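Local coordinates for protein beta-galactosidase (Bacillus circulans subsp. alkalophilus, PDB 3TTY) that hydrolyses terminal beta-D-galactose residues from beta-galactosides, probably with retention of configuration as in its glycoside hydrolase family, and binds galactose in a TIM-barrel pocket, at residues M289-M294 with Y332-H337; P302-E307 with A339-F344; N526-R531 with V557-G562; Q532-L537 with Q595-N600. One frame throughout, in Å; residues are numbered along the deposited sequence.

Contact 1 (M289-M294 with Y332-H337)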
loop_
_atom_site.group_PDB
_atom_site.type_symbol
_atom_site.label_atom_id
_atom_site.label_comp_id
_atom_site.label_asym_id
_atom_site.label_seq_id
_atom_site.Cartn_x
_atom_site.Cartn_y
_atom_site.Cartn_z
ATOM N N MET A 289 27.250 -10.091 -10.350
ATOM C CA MET A 289 26.816 -9.392 -11.553
ATOM C C MET A 289 26.944 -7.869 -11.393
ATOM O O MET A 289 27.293 -7.166 -12.346
ATOM C CB MET A 289 25.379 -9.792 -11.933
ATOM C CG MET A 289 24.972 -9.345 -13.336
ATOM S SD MET A 289 23.279 -9.759 -13.783
ATOM C CE MET A 289 22.369 -8.992 -12.441
ATOM N N ALA A 290 26.683 -7.364 -10.188
ATOM C CA ALA A 290 26.840 -5.928 -9.922
ATOM C C ALA A 290 28.305 -5.435 -9.943
ATOM O O ALA A 290 28.606 -4.399 -10.544
ATOM C CB ALA A 290 26.136 -5.528 -8.610
ATOM N N HIS A 291 29.211 -6.164 -9.292
ATOM C CA HIS A 291 30.624 -5.812 -9.362
ATOM C C HIS A 291 31.023 -5.850 -10.828
ATOM O O HIS A 291 31.733 -4.970 -11.327
ATOM C CB HIS A 291 31.504 -6.819 -8.611
ATOM C CG HIS A 291 31.313 -6.841 -7.123
ATOM N ND1 HIS A 291 31.562 -5.752 -6.319
ATOM C CD2 HIS A 291 30.954 -7.849 -6.290
ATOM C CE1 HIS A 291 31.336 -6.077 -5.057
ATOM N NE2 HIS A 291 30.968 -7.345 -5.015
ATOM N N ASN A 292 30.578 -6.908 -11.503
ATOM C CA ASN A 292 30.870 -7.108 -12.915
ATOM C C ASN A 292 30.457 -5.891 -13.736
ATOM O O ASN A 292 31.249 -5.349 -14.501
ATOM C CB ASN A 292 30.149 -8.354 -13.423
ATOM C CG ASN A 292 30.794 -8.941 -14.665
ATOM O OD1 ASN A 292 31.140 -8.221 -15.612
ATOM N ND2 ASN A 292 30.959 -10.257 -14.668
ATOM N N LEU A 293 29.218 -5.450 -13.553
ATOM C CA LEU A 293 28.719 -4.289 -14.270
ATOM C C LEU A 293 29.576 -3.065 -13.984
ATOM O O LEU A 293 29.755 -2.209 -14.842
ATOM C CB LEU A 293 27.263 -4.004 -13.881
ATOM C CG LEU A 293 26.624 -2.792 -14.553
ATOM C CD1 LEU A 293 26.498 -3.026 -16.066
ATOM C CD2 LEU A 293 25.272 -2.509 -13.944
ATOM N N MET A 294 30.109 -2.967 -12.773
ATOM C CA MET A 294 30.876 -1.779 -12.423
ATOM C C MET A 294 32.199 -1.781 -13.176
ATOM O O MET A 294 32.746 -0.729 -13.528
ATOM C CB MET A 294 31.108 -1.692 -10.913
ATOM C CG MET A 294 29.848 -1.516 -10.068
ATOM S SD MET A 294 28.949 0.018 -10.332
ATOM C CE MET A 294 27.757 -0.495 -11.574
ATOM N N TYR A 332 36.685 -10.240 -1.102
ATOM C CA TYR A 332 37.416 -10.867 -2.199
ATOM C C TYR A 332 36.530 -11.125 -3.419
ATOM O O TYR A 332 37.027 -11.214 -4.547
ATOM C CB TYR A 332 38.118 -12.150 -1.758
ATOM C CG TYR A 332 39.359 -11.890 -0.938
ATOM C CD1 TYR A 332 40.421 -11.167 -1.466
ATOM C CD2 TYR A 332 39.466 -12.362 0.362
ATOM C CE1 TYR A 332 41.561 -10.912 -0.715
ATOM C CE2 TYR A 332 40.595 -12.114 1.115
ATOM C CZ TYR A 332 41.635 -11.389 0.570
ATOM O OH TYR A 332 42.757 -11.156 1.316
ATOM N N GLN A 333 35.223 -11.243 -3.202
ATOM C CA GLN A 333 34.322 -11.347 -4.334
ATOM C C GLN A 333 34.404 -10.064 -5.165
ATOM O O GLN A 333 34.447 -10.122 -6.391
ATOM C CB GLN A 333 32.879 -11.638 -3.913
ATOM C CG GLN A 333 32.003 -12.106 -5.084
ATOM C CD GLN A 333 30.536 -12.186 -4.718
ATOM O OE1 GLN A 333 30.039 -11.387 -3.919
ATOM N NE2 GLN A 333 29.831 -13.159 -5.300
ATOM N N ALA A 334 34.438 -8.915 -4.498
ATOM C CA ALA A 334 34.601 -7.650 -5.195
ATOM C C ALA A 334 35.922 -7.627 -5.960
ATOM O O ALA A 334 35.959 -7.312 -7.155
ATOM C CB ALA A 334 34.520 -6.497 -4.238
ATOM N N VAL A 335 37.007 -7.980 -5.278
ATOM C CA VAL A 335 38.317 -7.961 -5.911
ATOM C C VAL A 335 38.334 -8.867 -7.141
ATOM O O VAL A 335 38.873 -8.505 -8.189
ATOM C CB VAL A 335 39.423 -8.396 -4.930
ATOM C CG1 VAL A 335 40.783 -8.406 -5.634
ATOM C CG2 VAL A 335 39.432 -7.478 -3.706
ATOM N N ALA A 336 37.725 -10.042 -6.998
ATOM C CA ALA A 336 37.627 -11.033 -8.063
ATOM C C ALA A 336 36.990 -10.450 -9.327
ATOM O O ALA A 336 37.257 -10.912 -10.437
ATOM C CB ALA A 336 36.810 -12.222 -7.577
ATOM N N HIS A 337 36.140 -9.441 -9.159
ATOM C CA HIS A 337 35.431 -8.879 -10.300
ATOM C C HIS A 337 35.959 -7.538 -10.777
ATOM O O HIS A 337 35.380 -6.933 -11.671
ATOM C CB HIS A 337 33.924 -8.855 -10.059
ATOM C CG HIS A 337 33.329 -10.224 -9.962
ATOM N ND1 HIS A 337 33.135 -11.028 -11.065
ATOM C CD2 HIS A 337 32.937 -10.953 -8.893
ATOM C CE1 HIS A 337 32.625 -12.183 -10.681
ATOM N NE2 HIS A 337 32.490 -12.162 -9.368
HETATM O O HOH W 1 30.920 -9.145 -2.931
#

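Contact 2 (P302-E307 with A339-F344). With GLA (alpha-D-galactopyranose), chain H.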
loop_
_atom_site.group_PDB
_atom_site.type_symbol
_atom_site.label_atom_id
_atom_site.label_comp_id
_atom_site.label_asym_id
_atom_site.label_seq_id
_atom_site.Cartn_x
_atom_site.Cartn_y
_atom_site.Cartn_z
ATOM N N PRO A 302 39.576 -1.631 -13.788
ATOM C CA PRO A 302 39.274 -1.991 -12.399
ATOM C C PRO A 302 38.606 -0.819 -11.674
ATOM O O PRO A 302 38.799 0.329 -12.068
ATOM C CB PRO A 302 40.659 -2.296 -11.809
ATOM C CG PRO A 302 41.481 -2.708 -13.001
ATOM C CD PRO A 302 40.994 -1.848 -14.131
ATOM N N PHE A 303 37.825 -1.100 -10.636
ATOM C CA PHE A 303 37.114 -0.034 -9.933
ATOM C C PHE A 303 37.453 0.004 -8.440
ATOM O O PHE A 303 38.146 -0.871 -7.928
ATOM C CB PHE A 303 35.613 -0.241 -10.098
ATOM C CG PHE A 303 35.153 -1.579 -9.615
ATOM C CD1 PHE A 303 34.815 -1.766 -8.285
ATOM C CD2 PHE A 303 35.101 -2.661 -10.480
ATOM C CE1 PHE A 303 34.410 -3.005 -7.831
ATOM C CE2 PHE A 303 34.708 -3.903 -10.032
ATOM C CZ PHE A 303 34.351 -4.074 -8.710
ATOM N N MET A 304 36.952 1.023 -7.750
ATOM C CA MET A 304 37.013 1.073 -6.293
ATOM C C MET A 304 35.743 0.478 -5.703
ATOM O O MET A 304 34.643 0.794 -6.153
ATOM C CB MET A 304 37.141 2.520 -5.793
ATOM C CG MET A 304 38.349 3.279 -6.302
ATOM S SD MET A 304 38.396 4.993 -5.730
ATOM C CE MET A 304 38.520 4.793 -3.940
ATOM N N LEU A 305 35.897 -0.397 -4.713
ATOM C CA LEU A 305 34.820 -0.690 -3.779
ATOM C C LEU A 305 34.972 0.455 -2.791
ATOM O O LEU A 305 35.938 0.490 -2.008
ATOM C CB LEU A 305 35.059 -2.021 -3.061
ATOM C CG LEU A 305 33.932 -2.938 -2.564
ATOM C CD1 LEU A 305 34.212 -3.474 -1.145
ATOM C CD2 LEU A 305 32.557 -2.304 -2.650
ATOM N N MET A 306 34.064 1.423 -2.861
ATOM C CA MET A 306 34.149 2.580 -1.978
ATOM C C MET A 306 33.527 2.233 -0.637
ATOM O O MET A 306 34.005 2.679 0.400
ATOM C CB MET A 306 33.458 3.799 -2.599
ATOM C CG MET A 306 33.540 5.080 -1.773
ATOM S SD MET A 306 35.186 5.813 -1.734
ATOM C CE MET A 306 35.429 6.234 -3.466
ATOM N N GLU A 307 32.461 1.437 -0.659
ATOM C CA GLU A 307 31.823 1.014 0.587
ATOM C C GLU A 307 31.255 -0.400 0.580
ATOM O O GLU A 307 30.976 -0.994 -0.469
ATOM C CB GLU A 307 30.681 1.950 0.986
ATOM C CG GLU A 307 30.961 3.428 0.945
ATOM C CD GLU A 307 29.672 4.201 1.100
ATOM O OE1 GLU A 307 28.762 3.645 1.744
ATOM O OE2 GLU A 307 29.552 5.340 0.581
ATOM N N ALA A 339 37.688 -5.070 -8.482
ATOM C CA ALA A 339 37.933 -4.074 -7.439
ATOM C C ALA A 339 39.405 -4.029 -7.032
ATOM O O ALA A 339 40.003 -5.059 -6.745
ATOM C CB ALA A 339 37.046 -4.346 -6.219
ATOM N N ASP A 340 39.985 -2.835 -7.012
ATOM C CA ASP A 340 41.376 -2.657 -6.604
ATOM C C ASP A 340 41.474 -1.909 -5.279
ATOM O O ASP A 340 42.538 -1.422 -4.897
ATOM C CB ASP A 340 42.188 -1.941 -7.690
ATOM C CG ASP A 340 42.741 -2.899 -8.735
ATOM O OD1 ASP A 340 42.430 -4.105 -8.647
ATOM O OD2 ASP A 340 43.476 -2.443 -9.644
ATOM N N THR A 341 40.342 -1.804 -4.598
ATOM C CA THR A 341 40.314 -1.327 -3.227
ATOM C C THR A 341 39.241 -2.117 -2.496
ATOM O O THR A 341 38.295 -2.613 -3.119
ATOM C CB THR A 341 39.951 0.176 -3.133
ATOM O OG1 THR A 341 38.570 0.350 -3.450
ATOM C CG2 THR A 341 40.783 1.008 -4.074
ATOM N N VAL A 342 39.390 -2.265 -1.187
ATOM C CA VAL A 342 38.246 -2.645 -0.363
ATOM C C VAL A 342 38.075 -1.677 0.805
ATOM O O VAL A 342 38.911 -1.590 1.708
ATOM C CB VAL A 342 38.223 -4.153 0.068
ATOM C CG1 VAL A 342 39.235 -4.976 -0.707
ATOM C CG2 VAL A 342 38.386 -4.304 1.548
ATOM N N MET A 343 36.984 -0.924 0.755
ATOM C CA MET A 343 36.747 0.134 1.715
ATOM C C MET A 343 35.341 0.031 2.297
ATOM O O MET A 343 34.432 -0.517 1.664
ATOM C CB MET A 343 37.013 1.480 1.059
ATOM C CG MET A 343 38.444 1.584 0.576
ATOM S SD MET A 343 38.789 2.843 -0.663
ATOM C CE MET A 343 38.302 4.364 0.163
ATOM N N PHE A 344 35.184 0.538 3.517
ATOM C CA PHE A 344 33.966 0.354 4.298
ATOM C C PHE A 344 33.203 1.653 4.483
ATOM O O PHE A 344 33.791 2.745 4.480
ATOM C CB PHE A 344 34.312 -0.116 5.734
ATOM C CG PHE A 344 34.976 -1.465 5.811
ATOM C CD1 PHE A 344 34.255 -2.627 5.548
ATOM C CD2 PHE A 344 36.312 -1.571 6.187
ATOM C CE1 PHE A 344 34.854 -3.875 5.625
ATOM C CE2 PHE A 344 36.930 -2.819 6.270
ATOM C CZ PHE A 344 36.198 -3.974 5.988
HETATM C C1 GLA H . 25.513 4.593 1.276
HETATM C C2 GLA H . 26.113 5.975 1.639
HETATM C C3 GLA H . 26.872 5.968 2.978
HETATM C C4 GLA H . 25.983 5.292 4.010
HETATM C C5 GLA H . 25.562 3.911 3.497
HETATM C C6 GLA H . 24.733 3.221 4.587
HETATM O O1 GLA H . 26.465 3.583 0.899
HETATM O O2 GLA H . 26.990 6.415 0.615
HETATM O O3 GLA H . 27.169 7.300 3.433
HETATM O O4 GLA H . 24.833 6.116 4.152
HETATM O O5 GLA H . 24.731 4.073 2.342
HETATM O O6 GLA H . 24.647 1.814 4.324
#

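Contact 3 (N526-R531 with V557-G562)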
loop_
_atom_site.group_PDB
_atom_site.type_symbol
_atom_site.label_atom_id
_atom_site.label_comp_id
_atom_site.label_asym_id
_atom_site.label_seq_id
_atom_site.Cartn_x
_atom_site.Cartn_y
_atom_site.Cartn_z
ATOM N N ASN A 526 4.509 -22.846 -19.493
ATOM C CA ASN A 526 4.441 -23.657 -20.698
ATOM C C ASN A 526 5.657 -24.577 -20.695
ATOM O O ASN A 526 6.374 -24.679 -19.700
ATOM C CB ASN A 526 4.423 -22.785 -21.965
ATOM C CG ASN A 526 3.766 -23.486 -23.160
ATOM O OD1 ASN A 526 4.282 -24.476 -23.686
ATOM N ND2 ASN A 526 2.630 -22.954 -23.604
ATOM N N GLU A 527 5.902 -25.222 -21.820
ATOM C CA GLU A 527 6.874 -26.290 -21.886
ATOM C C GLU A 527 7.755 -26.089 -23.114
ATOM O O GLU A 527 7.254 -25.844 -24.217
ATOM C CB GLU A 527 6.129 -27.629 -21.944
ATOM C CG GLU A 527 6.978 -28.897 -22.002
ATOM C CD GLU A 527 6.122 -30.161 -22.201
ATOM O OE1 GLU A 527 6.691 -31.274 -22.343
ATOM O OE2 GLU A 527 4.874 -30.037 -22.220
ATOM N N ILE A 528 9.066 -26.151 -22.901
ATOM C CA ILE A 528 10.038 -26.133 -23.980
ATOM C C ILE A 528 10.361 -27.585 -24.318
ATOM O O ILE A 528 10.879 -28.333 -23.479
ATOM C CB ILE A 528 11.308 -25.376 -23.572
ATOM C CG1 ILE A 528 10.994 -23.896 -23.381
ATOM C CG2 ILE A 528 12.393 -25.523 -24.618
ATOM C CD1 ILE A 528 12.108 -23.131 -22.734
ATOM N N VAL A 529 10.010 -27.989 -25.536
ATOM C CA VAL A 529 10.152 -29.373 -25.971
ATOM C C VAL A 529 11.174 -29.484 -27.079
ATOM O O VAL A 529 10.907 -29.088 -28.206
ATOM C CB VAL A 529 8.835 -29.914 -26.532
ATOM C CG1 VAL A 529 9.003 -31.376 -26.967
ATOM C CG2 VAL A 529 7.718 -29.760 -25.513
ATOM N N LEU A 530 12.344 -30.033 -26.773
ATOM C CA LEU A 530 13.369 -30.180 -27.796
ATOM C C LEU A 530 13.003 -31.123 -28.949
ATOM O O LEU A 530 12.420 -32.191 -28.749
ATOM C CB LEU A 530 14.713 -30.544 -27.182
ATOM C CG LEU A 530 15.395 -29.240 -26.789
ATOM C CD1 LEU A 530 15.081 -28.867 -25.326
ATOM C CD2 LEU A 530 16.871 -29.306 -27.061
ATOM N N ARG A 531 13.336 -30.698 -30.161
ATOM C CA ARG A 531 13.037 -31.490 -31.346
ATOM C C ARG A 531 13.821 -32.789 -31.292
ATOM O O ARG A 531 13.304 -33.853 -31.638
ATOM C CB ARG A 531 13.401 -30.717 -32.605
ATOM C CG ARG A 531 12.454 -29.582 -32.918
ATOM C CD ARG A 531 11.243 -30.091 -33.657
ATOM N NE ARG A 531 10.762 -29.109 -34.623
ATOM C CZ ARG A 531 11.361 -28.848 -35.779
ATOM N NH1 ARG A 531 12.477 -29.492 -36.117
ATOM N NH2 ARG A 531 10.844 -27.940 -36.596
ATOM N N VAL A 557 14.638 -24.608 -36.283
ATOM C CA VAL A 557 13.892 -24.767 -35.035
ATOM C C VAL A 557 14.509 -25.883 -34.203
ATOM O O VAL A 557 14.616 -27.019 -34.660
ATOM C CB VAL A 557 12.402 -25.096 -35.303
ATOM C CG1 VAL A 557 11.635 -25.305 -33.991
ATOM C CG2 VAL A 557 11.747 -23.996 -36.140
ATOM N N LEU A 558 14.928 -25.556 -32.983
ATOM C CA LEU A 558 15.564 -26.539 -32.112
ATOM C C LEU A 558 14.610 -27.064 -31.048
ATOM O O LEU A 558 14.830 -28.145 -30.498
ATOM C CB LEU A 558 16.821 -25.956 -31.456
ATOM C CG LEU A 558 17.901 -25.449 -32.410
ATOM C CD1 LEU A 558 19.058 -24.889 -31.628
ATOM C CD2 LEU A 558 18.379 -26.557 -33.349
ATOM N N ALA A 559 13.554 -26.302 -30.767
ATOM C CA ALA A 559 12.580 -26.663 -29.738
ATOM C C ALA A 559 11.266 -25.922 -29.949
ATOM O O ALA A 559 11.253 -24.808 -30.465
ATOM C CB ALA A 559 13.128 -26.382 -28.340
ATOM N N GLU A 560 10.170 -26.549 -29.530
ATOM C CA GLU A 560 8.829 -26.016 -29.728
ATOM C C GLU A 560 8.047 -25.969 -28.427
ATOM O O GLU A 560 8.365 -26.685 -27.480
ATOM C CB GLU A 560 8.074 -26.915 -30.705
ATOM C CG GLU A 560 8.888 -27.294 -31.924
ATOM C CD GLU A 560 8.203 -28.340 -32.784
ATOM O OE1 GLU A 560 7.453 -29.174 -32.219
ATOM O OE2 GLU A 560 8.412 -28.307 -34.023
ATOM N N TYR A 561 7.003 -25.144 -28.390
ATOM C CA TYR A 561 6.118 -25.090 -27.226
ATOM C C TYR A 561 5.369 -26.409 -27.049
ATOM O O TYR A 561 5.114 -27.130 -28.020
ATOM C CB TYR A 561 5.105 -23.953 -27.345
ATOM C CG TYR A 561 5.683 -22.566 -27.228
ATOM C CD1 TYR A 561 5.692 -21.710 -28.320
ATOM C CD2 TYR A 561 6.208 -22.101 -26.020
ATOM C CE1 TYR A 561 6.205 -20.437 -28.222
ATOM C CE2 TYR A 561 6.730 -20.828 -25.915
ATOM C CZ TYR A 561 6.721 -20.000 -27.023
ATOM O OH TYR A 561 7.225 -18.727 -26.946
ATOM N N GLY A 562 5.002 -26.710 -25.810
ATOM C CA GLY A 562 4.367 -27.973 -25.498
ATOM C C GLY A 562 2.879 -27.895 -25.239
ATOM O O GLY A 562 2.210 -28.925 -25.234
HETATM O O HOH W 2 9.436 -30.283 -30.604
#

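Contact 4 (Q532-L537 with Q595-N600)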
loop_
_atom_site.group_PDB
_atom_site.type_symbol
_atom_site.label_atom_id
_atom_site.label_comp_id
_atom_site.label_asym_id
_atom_site.label_seq_id
_atom_site.Cartn_x
_atom_site.Cartn_y
_atom_site.Cartn_z
ATOM N N GLN A 532 15.069 -32.686 -30.842
ATOM C CA GLN A 532 15.937 -33.845 -30.673
ATOM C C GLN A 532 17.029 -33.496 -29.679
ATOM O O GLN A 532 17.301 -32.320 -29.436
ATOM C CB GLN A 532 16.552 -34.260 -32.012
ATOM C CG GLN A 532 17.366 -33.164 -32.677
ATOM C CD GLN A 532 17.561 -33.388 -34.176
ATOM O OE1 GLN A 532 16.626 -33.762 -34.890
ATOM N NE2 GLN A 532 18.781 -33.156 -34.656
ATOM N N ASP A 533 17.645 -34.512 -29.089
ATOM C CA ASP A 533 18.717 -34.263 -28.144
ATOM C C ASP A 533 19.708 -33.335 -28.838
ATOM O O ASP A 533 20.049 -33.535 -30.001
ATOM C CB ASP A 533 19.388 -35.572 -27.704
ATOM C CG ASP A 533 18.478 -36.450 -26.834
ATOM O OD1 ASP A 533 17.269 -36.155 -26.709
ATOM O OD2 ASP A 533 18.979 -37.455 -26.276
ATOM N N TRP A 534 20.130 -32.294 -28.136
ATOM C CA TRP A 534 21.103 -31.349 -28.666
ATOM C C TRP A 534 22.036 -30.917 -27.537
ATOM O O TRP A 534 21.674 -30.100 -26.680
ATOM C CB TRP A 534 20.413 -30.143 -29.326
ATOM C CG TRP A 534 21.360 -29.017 -29.679
ATOM C CD1 TRP A 534 22.474 -29.098 -30.473
ATOM C CD2 TRP A 534 21.279 -27.646 -29.245
ATOM N NE1 TRP A 534 23.090 -27.867 -30.552
ATOM C CE2 TRP A 534 22.382 -26.963 -29.806
ATOM C CE3 TRP A 534 20.388 -26.935 -28.432
ATOM C CZ2 TRP A 534 22.611 -25.605 -29.583
ATOM C CZ3 TRP A 534 20.619 -25.583 -28.211
ATOM C CH2 TRP A 534 21.721 -24.933 -28.788
ATOM N N GLY A 535 23.235 -31.492 -27.535
ATOM C CA GLY A 535 24.207 -31.235 -26.496
ATOM C C GLY A 535 23.594 -31.505 -25.147
ATOM O O GLY A 535 22.947 -32.536 -24.954
ATOM N N GLY A 536 23.772 -30.569 -24.219
ATOM C CA GLY A 536 23.237 -30.713 -22.879
ATOM C C GLY A 536 21.740 -30.490 -22.767
ATOM O O GLY A 536 21.204 -30.486 -21.667
ATOM N N LEU A 537 21.055 -30.302 -23.890
ATOM C CA LEU A 537 19.608 -30.030 -23.852
ATOM C C LEU A 537 18.817 -31.229 -24.387
ATOM O O LEU A 537 19.119 -31.752 -25.459
ATOM C CB LEU A 537 19.286 -28.771 -24.662
ATOM C CG LEU A 537 18.706 -27.480 -24.052
ATOM C CD1 LEU A 537 19.128 -27.242 -22.609
ATOM C CD2 LEU A 537 19.052 -26.259 -24.943
ATOM N N GLN A 595 21.036 -23.680 -18.189
ATOM C CA GLN A 595 22.267 -24.427 -17.975
ATOM C C GLN A 595 22.711 -25.093 -19.276
ATOM O O GLN A 595 23.842 -24.909 -19.722
ATOM C CB GLN A 595 22.091 -25.490 -16.888
ATOM C CG GLN A 595 23.177 -26.557 -16.929
ATOM C CD GLN A 595 23.134 -27.518 -15.749
ATOM O OE1 GLN A 595 24.178 -27.890 -15.211
ATOM N NE2 GLN A 595 21.930 -27.934 -15.350
ATOM N N GLY A 596 21.807 -25.866 -19.877
ATOM C CA GLY A 596 22.082 -26.570 -21.118
ATOM C C GLY A 596 22.431 -25.655 -22.277
ATOM O O GLY A 596 23.426 -25.878 -22.977
ATOM N N LEU A 597 21.617 -24.620 -22.467
ATOM C CA LEU A 597 21.821 -23.644 -23.533
ATOM C C LEU A 597 23.209 -23.019 -23.464
ATOM O O LEU A 597 23.967 -23.026 -24.439
ATOM C CB LEU A 597 20.749 -22.551 -23.469
ATOM C CG LEU A 597 20.810 -21.527 -24.609
ATOM C CD1 LEU A 597 20.650 -22.239 -25.943
ATOM C CD2 LEU A 597 19.765 -20.420 -24.456
ATOM N N ILE A 598 23.537 -22.489 -22.294
ATOM C CA ILE A 598 24.836 -21.880 -22.048
ATOM C C ILE A 598 25.986 -22.837 -22.312
ATOM O O ILE A 598 26.980 -22.480 -22.944
ATOM C CB ILE A 598 24.917 -21.419 -20.596
ATOM C CG1 ILE A 598 23.929 -20.273 -20.380
ATOM C CG2 ILE A 598 26.324 -20.997 -20.248
ATOM C CD1 ILE A 598 24.145 -19.099 -21.306
ATOM N N ALA A 599 25.853 -24.054 -21.800
ATOM C CA ALA A 599 26.846 -25.093 -22.024
ATOM C C ALA A 599 27.043 -25.360 -23.521
ATOM O O ALA A 599 28.176 -25.500 -24.000
ATOM C CB ALA A 599 26.434 -26.372 -21.294
ATOM N N ASN A 600 25.941 -25.422 -24.259
ATOM C CA ASN A 600 26.013 -25.650 -25.697
ATOM C C ASN A 600 26.698 -24.507 -26.418
ATOM O O ASN A 600 27.640 -24.721 -27.184
ATOM C CB ASN A 600 24.621 -25.862 -26.275
ATOM C CG ASN A 600 24.066 -27.212 -25.931
ATOM O OD1 ASN A 600 24.739 -28.013 -25.284
ATOM N ND2 ASN A 600 22.828 -27.473 -26.341
#

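Contact 1 (M289-M294 with Y332-H337)
Segments 289-294 and 332-337 come nearest at N292 and H337, their CA atoms 5.5 Å apart. Helices 284-296 and 326-336, on which they lie, belong to the outer layer of helices round the TIM barrel. H291 carries most of the contact. Its imidazole lies flat against the second helix. CA of A334 sits over the centre of the ring, 3.6 Å from the centroid and only 7° off the normal, a CH-pi contact. The methyl of A334 presses on the same ring, with CB 3.3 Å from CE1 of H291. CG of H291 is anti to its carbonyl carbon (chi1 -67°), which sends the ring across to A334. CB of H291 packs on CB of H337 at 3.5 Å.

The polar edges of the H291 ring are both used. ND1 is hydrogen-bonded to W274 NE1, and the W274 ring meets the imidazole steeply. The H337 ring is held at NE2 by E618, whose other carboxylate oxygen takes Q333 NE2. The N292 amide is bonded away from this interface, to M443, T441 and Y431, which link this helix to the following domain. A water lies in the plane of the H291 ring, 2.8 Å from NE2 of H291, and links it to OE1 of Q333, which is 2.6 Å from the water.

Contact 2 (P302-E307 with A339-F344)
The two parallel strands do not pair evenly: the second turns a corner at D340, and much of the link is made by side chains and CA-H groups. They are strands 303-307 and 339-344 of the TIM barrel, joined by helix 326-336 in a beta-alpha-beta crossover. Strand segments 303-307 and 341-344 run within 6° of parallel. D340 N gives F303 O a straight bond of 2.8 Å, nearly along the C=O axis. Further on, T341 OG1 donates to L305 O at 3.0 Å, from above the carbonyl plane. The backbone bond from M343 N to the same oxygen is weak.

The F303 ring leaves its strand with CG between N and the carbonyl carbon (chi1 57°). This lays one face against A339, whose N is 3.4 Å above the ring plane toward its rim. CB of A339 also reaches F303 CE1 at 3.4 Å. With a serine in place of F303, A339 would probably lose its aromatic cover and a gap would open between it and W274, whose ring meets that of F303. On the M304 side, M343 packs SD against CE of M304 and its own CE against SD of M306.

E307 ends its strand in the galactose pocket, where Y277 also bonds its OE1. OE1 lies only 2.4 Å from galactose O1, a hydrogen bond whose length is doubtful. The extended side chain brings E307 OE2 within 2.8 Å of galactose O2, which donates to it.

Contact 3 (N526-R531 with V557-G562)
Two neighbouring antiparallel strands of the mixed sheet in the trimerisation domain meet here, 525-530 and 556-561. V529 and E560 form a hydrogen-bonded pair: V529 N gives to E560 O at 2.9 Å, and E560 N returns a bond to V529 O. I528 with Y561 and L530 with A559 are non-hydrogen-bonded pairs. On their shared face, CB of A559 touches CG2 of I528 at 3.9 Å and CG of L530.

L558 and A559 form a classic beta bulge opposite L572 of strand 570-577. L558 O still takes R531 N in a nearly straight bond of 3.0 Å. R531 then bends at chi2 (-83°) and chi3, and its guanidinium turns back over V557. V557 CB lies over one face, 3.5 Å from R531 NH2. In its own plane the group offers NE to E560 OE2 at 2.6 Å, a salt bridge. The planes are 88° apart, and NE meets the carboxylate from above. A water joins V529 O to E560 OE1, weakly at the carboxylate.

At the other end, N526 OD1 accepts from G562 N at 3.2 Å and from E527 N at 2.6 Å, while N526 ND2 is bonded to A563 O.

Contact 4 (Q532-L537 with Q595-N600)
The amide of N600 joins helix 591-604 to a type II' beta turn, W534 to L537, by two hydrogen bonds. OD1 accepts from G536 N at 2.9 Å on an in-plane lone pair. ND2 donates to W534 O, also at 2.9 Å, from above that carbonyl plane. L537 N reaches W534 O from the opposite face and closes the turn, and this oxygen therefore holds two donors.

ND2 also lies over the W534 indole, 3.1 Å above its plane. The ring and amide planes are 66° apart. CB of N600 makes a CH-pi contact with the six-membered ring, 4.2 Å from its centroid. W534 has CG anti to its backbone N (chi1 170°), which swings the indole in beneath the amide. At the ring's edge, CZ3 of W534 meets CD1 of L597 at 4.0 Å. A leucine in place of N600 would probably strand G536 N and deprive W534 O of its second donor, freeing the turn to shift on the helix.

Glycines bring the backbones close. G535 has positive phi (54°), and a side chain there would strike N600 OD1. G596 lets L537 CD1 come within a tight 3.4 Å of its CA.

The turn lies between strands 525-530 and 540-544. Behind the helix, I598 packs on A433 and L434 of helix 423-435.

How the contacts relate
Contacts 1 and 2 belong to the catalytic barrel and touch. A334 O is 3.1 Å from A339 N, a probable hydrogen bond, and F303 CE2 packs on H291 O and H337 O. Helix 326-336 thus serves contact 1 and then leads into the second strand of contact 2. Contact 2 reaches the galactose directly; in contact 1 the side chain of H291 is about 12 Å from the bound galactose. Contacts 3 and 4 lie in the trimerisation domain, their centres 13 Å apart. L530 CD2 meets L537 CB at 3.4 Å, and L558 CD1 meets W534 CZ3. Contact 3 is remote from the pocket strands, its centre about 45 Å from that of contact 2.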